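Exported gluconolactonase (Xanthomonas campestris pv. campestris, PDB 3DR2) probably hydrolyses gluconolactone to gluconate, as a calcium-containing six-bladed beta-propeller of the SMP-30 family. Local coordinates at residues L120-Y125 and Y172-D177. Residues are numbered along the deposited sequence; the frame is centred on the assembly and turned at random.
Sequences LLVGRY and YRLPPD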
loop_
_atom_site.group_PDB
_atom_site.type_symbol
_atom_site.label_atom_id
_atom_site.label_comp_id
_atom_site.label_asym_id
_atom_site.label_seq_id
_atom_site.Cartn_x
_atom_site.Cartn_y
_atom_site.Cartn_z
ATOM N N LEU A 120 -20.542 -10.982 -2.619
ATOM C CA LEU A 120 -20.541 -11.611 -1.298
ATOM C C LEU A 120 -21.102 -13.032 -1.246
ATOM O O LEU A 120 -22.189 -13.298 -1.752
ATOM C CB LEU A 120 -21.332 -10.734 -0.319
ATOM C CG LEU A 120 -21.603 -11.276 1.092
ATOM C CD1 LEU A 120 -20.316 -11.319 1.907
ATOM C CD2 LEU A 120 -22.620 -10.379 1.778
ATOM N N LEU A 121 -20.351 -13.942 -0.633
ATOM C CA LEU A 121 -20.804 -15.320 -0.468
ATOM C C LEU A 121 -21.259 -15.482 0.980
ATOM O O LEU A 121 -22.358 -15.970 1.244
ATOM C CB LEU A 121 -19.689 -16.326 -0.769
ATOM C CG LEU A 121 -19.289 -16.592 -2.225
ATOM C CD1 LEU A 121 -18.436 -17.864 -2.286
ATOM C CD2 LEU A 121 -20.529 -16.768 -3.090
ATOM N N VAL A 122 -20.411 -15.062 1.917
ATOM C CA VAL A 122 -20.739 -15.144 3.338
ATOM C C VAL A 122 -19.860 -14.188 4.137
ATOM O O VAL A 122 -18.653 -14.124 3.924
ATOM C CB VAL A 122 -20.570 -16.590 3.880
ATOM C CG1 VAL A 122 -19.108 -17.014 3.846
ATOM C CG2 VAL A 122 -21.115 -16.674 5.292
ATOM N N GLY A 123 -20.471 -13.443 5.051
ATOM C CA GLY A 123 -19.709 -12.494 5.842
ATOM C C GLY A 123 -20.024 -12.530 7.322
ATOM O O GLY A 123 -19.568 -11.673 8.084
ATOM N N ARG A 124 -20.798 -13.525 7.737
ATOM C CA ARG A 124 -21.171 -13.642 9.139
ATOM C C ARG A 124 -21.255 -15.079 9.611
ATOM O O ARG A 124 -21.363 -16.010 8.814
ATOM C CB ARG A 124 -22.532 -12.979 9.382
ATOM C CG ARG A 124 -22.556 -11.482 9.176
ATOM C CD ARG A 124 -23.974 -10.909 9.274
ATOM N NE ARG A 124 -23.971 -9.466 9.044
ATOM C CZ ARG A 124 -23.693 -8.555 9.973
ATOM N NH1 ARG A 124 -23.408 -8.930 11.214
ATOM N NH2 ARG A 124 -23.663 -7.267 9.653
ATOM N N TYR A 125 -21.193 -15.239 10.927
ATOM C CA TYR A 125 -21.325 -16.538 11.560
ATOM C C TYR A 125 -22.266 -16.297 12.733
ATOM O O TYR A 125 -22.006 -15.440 13.576
ATOM C CB TYR A 125 -19.992 -17.064 12.091
ATOM C CG TYR A 125 -20.156 -18.434 12.702
ATOM C CD1 TYR A 125 -20.429 -19.542 11.899
ATOM C CD2 TYR A 125 -20.132 -18.613 14.085
ATOM C CE1 TYR A 125 -20.684 -20.792 12.450
ATOM C CE2 TYR A 125 -20.386 -19.868 14.652
ATOM C CZ TYR A 125 -20.664 -20.946 13.827
ATOM O OH TYR A 125 -20.947 -22.176 14.372
ATOM N N TYR A 172 -13.366 -22.573 8.847
ATOM C CA TYR A 172 -14.750 -22.839 8.476
ATOM C C TYR A 172 -14.879 -23.586 7.162
ATOM O O TYR A 172 -13.963 -23.589 6.338
ATOM C CB TYR A 172 -15.541 -21.538 8.329
ATOM C CG TYR A 172 -15.666 -20.695 9.572
ATOM C CD1 TYR A 172 -14.699 -19.750 9.900
ATOM C CD2 TYR A 172 -16.782 -20.809 10.401
ATOM C CE1 TYR A 172 -14.841 -18.933 11.012
ATOM C CE2 TYR A 172 -16.934 -20.004 11.513
ATOM C CZ TYR A 172 -15.962 -19.066 11.816
ATOM O OH TYR A 172 -16.113 -18.272 12.923
ATOM N N ARG A 173 -16.040 -24.210 6.976
ATOM C CA ARG A 173 -16.353 -24.927 5.747
ATOM C C ARG A 173 -17.667 -24.377 5.212
ATOM O O ARG A 173 -18.683 -24.390 5.910
ATOM C CB ARG A 173 -16.500 -26.431 5.990
ATOM C CG ARG A 173 -16.987 -27.187 4.755
ATOM C CD ARG A 173 -17.022 -28.690 4.982
ATOM N NE ARG A 173 -17.465 -29.414 3.790
ATOM C CZ ARG A 173 -18.738 -29.593 3.447
ATOM N NH1 ARG A 173 -19.044 -30.262 2.344
ATOM N NH2 ARG A 173 -19.706 -29.120 4.215
ATOM N N LEU A 174 -17.645 -23.886 3.976
ATOM C CA LEU A 174 -18.844 -23.339 3.356
ATOM C C LEU A 174 -19.317 -24.352 2.320
ATOM O O LEU A 174 -18.685 -24.534 1.282
ATOM C CB LEU A 174 -18.536 -21.996 2.674
ATOM C CG LEU A 174 -19.712 -21.040 2.420
ATOM C CD1 LEU A 174 -19.245 -19.904 1.522
ATOM C CD2 LEU A 174 -20.867 -21.764 1.774
ATOM N N PRO A 175 -20.440 -25.032 2.598
ATOM C CA PRO A 175 -21.011 -26.036 1.697
ATOM C C PRO A 175 -21.408 -25.455 0.345
ATOM O O PRO A 175 -21.829 -24.299 0.257
ATOM C CB PRO A 175 -22.229 -26.545 2.468
ATOM C CG PRO A 175 -21.860 -26.317 3.896
ATOM C CD PRO A 175 -21.225 -24.942 3.837
ATOM N N PRO A 176 -21.283 -26.254 -0.725
ATOM C CA PRO A 176 -21.633 -25.828 -2.084
ATOM C C PRO A 176 -23.148 -25.834 -2.287
ATOM O O PRO A 176 -23.708 -24.919 -2.889
ATOM C CB PRO A 176 -20.925 -26.856 -2.950
ATOM C CG PRO A 176 -21.052 -28.102 -2.126
ATOM C CD PRO A 176 -20.728 -27.620 -0.731
ATOM N N ASP A 177 -23.803 -26.878 -1.791
ATOM C CA ASP A 177 -25.258 -26.998 -1.885
ATOM C C ASP A 177 -25.810 -25.825 -1.086
ATOM O O ASP A 177 -25.488 -24.667 -1.344
ATOM C CB ASP A 177 -25.729 -28.307 -1.237
ATOM C CG ASP A 177 -25.324 -29.532 -2.028
ATOM O OD1 ASP A 177 -25.363 -30.646 -1.462
ATOM O OD2 ASP A 177 -24.977 -29.385 -3.221
#
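Y125 and Y172 form the aromatic half of this contact. CE2 of Y172 lies over one face of the Y125 ring, displaced toward its rim, and comes within 3.5 Å of Y125 CD1. The ring planes meet at 54° with centroids 5.3 Å apart, an oblique pairing. With CG of Y125 anti to the backbone N (chi1 -178°), the ring is carried toward strand 169-174, where it meets the Y172 side chain. Tyrosine suits both places because a broad ring can bridge backbones still 9.6 Å apart between the CA atoms of Y125 and Y172.

The aliphatic half centres on L174. Its CD1 meets V122 CG1 tip to tip at 3.7 Å, while L121 CB lies more loosely at 4.3 Å from the same CD1. One leucine methyl thus serves two neighbours, and a branched valine offers a compact methyl to it. L121 and V122 form a classic beta bulge opposite I109, which is consistent with both side chains pointing toward L174. No hydrogen bond crosses between the segments, so side chains alone make the join.

Residues 120-125 run from the end of strand 118-120, which closes one four-stranded sheet of the propeller, round a corner into strand 122-125, paired with 128-129. Strand 169-174 is an inner strand of the next sheet, between 144-147 and 182-187; there F146 meets the Y172 ring and R183 touches both tyrosines. The contact therefore sets the corner after strand 118-120, and the short hairpin strand that follows, against the adjacent blade.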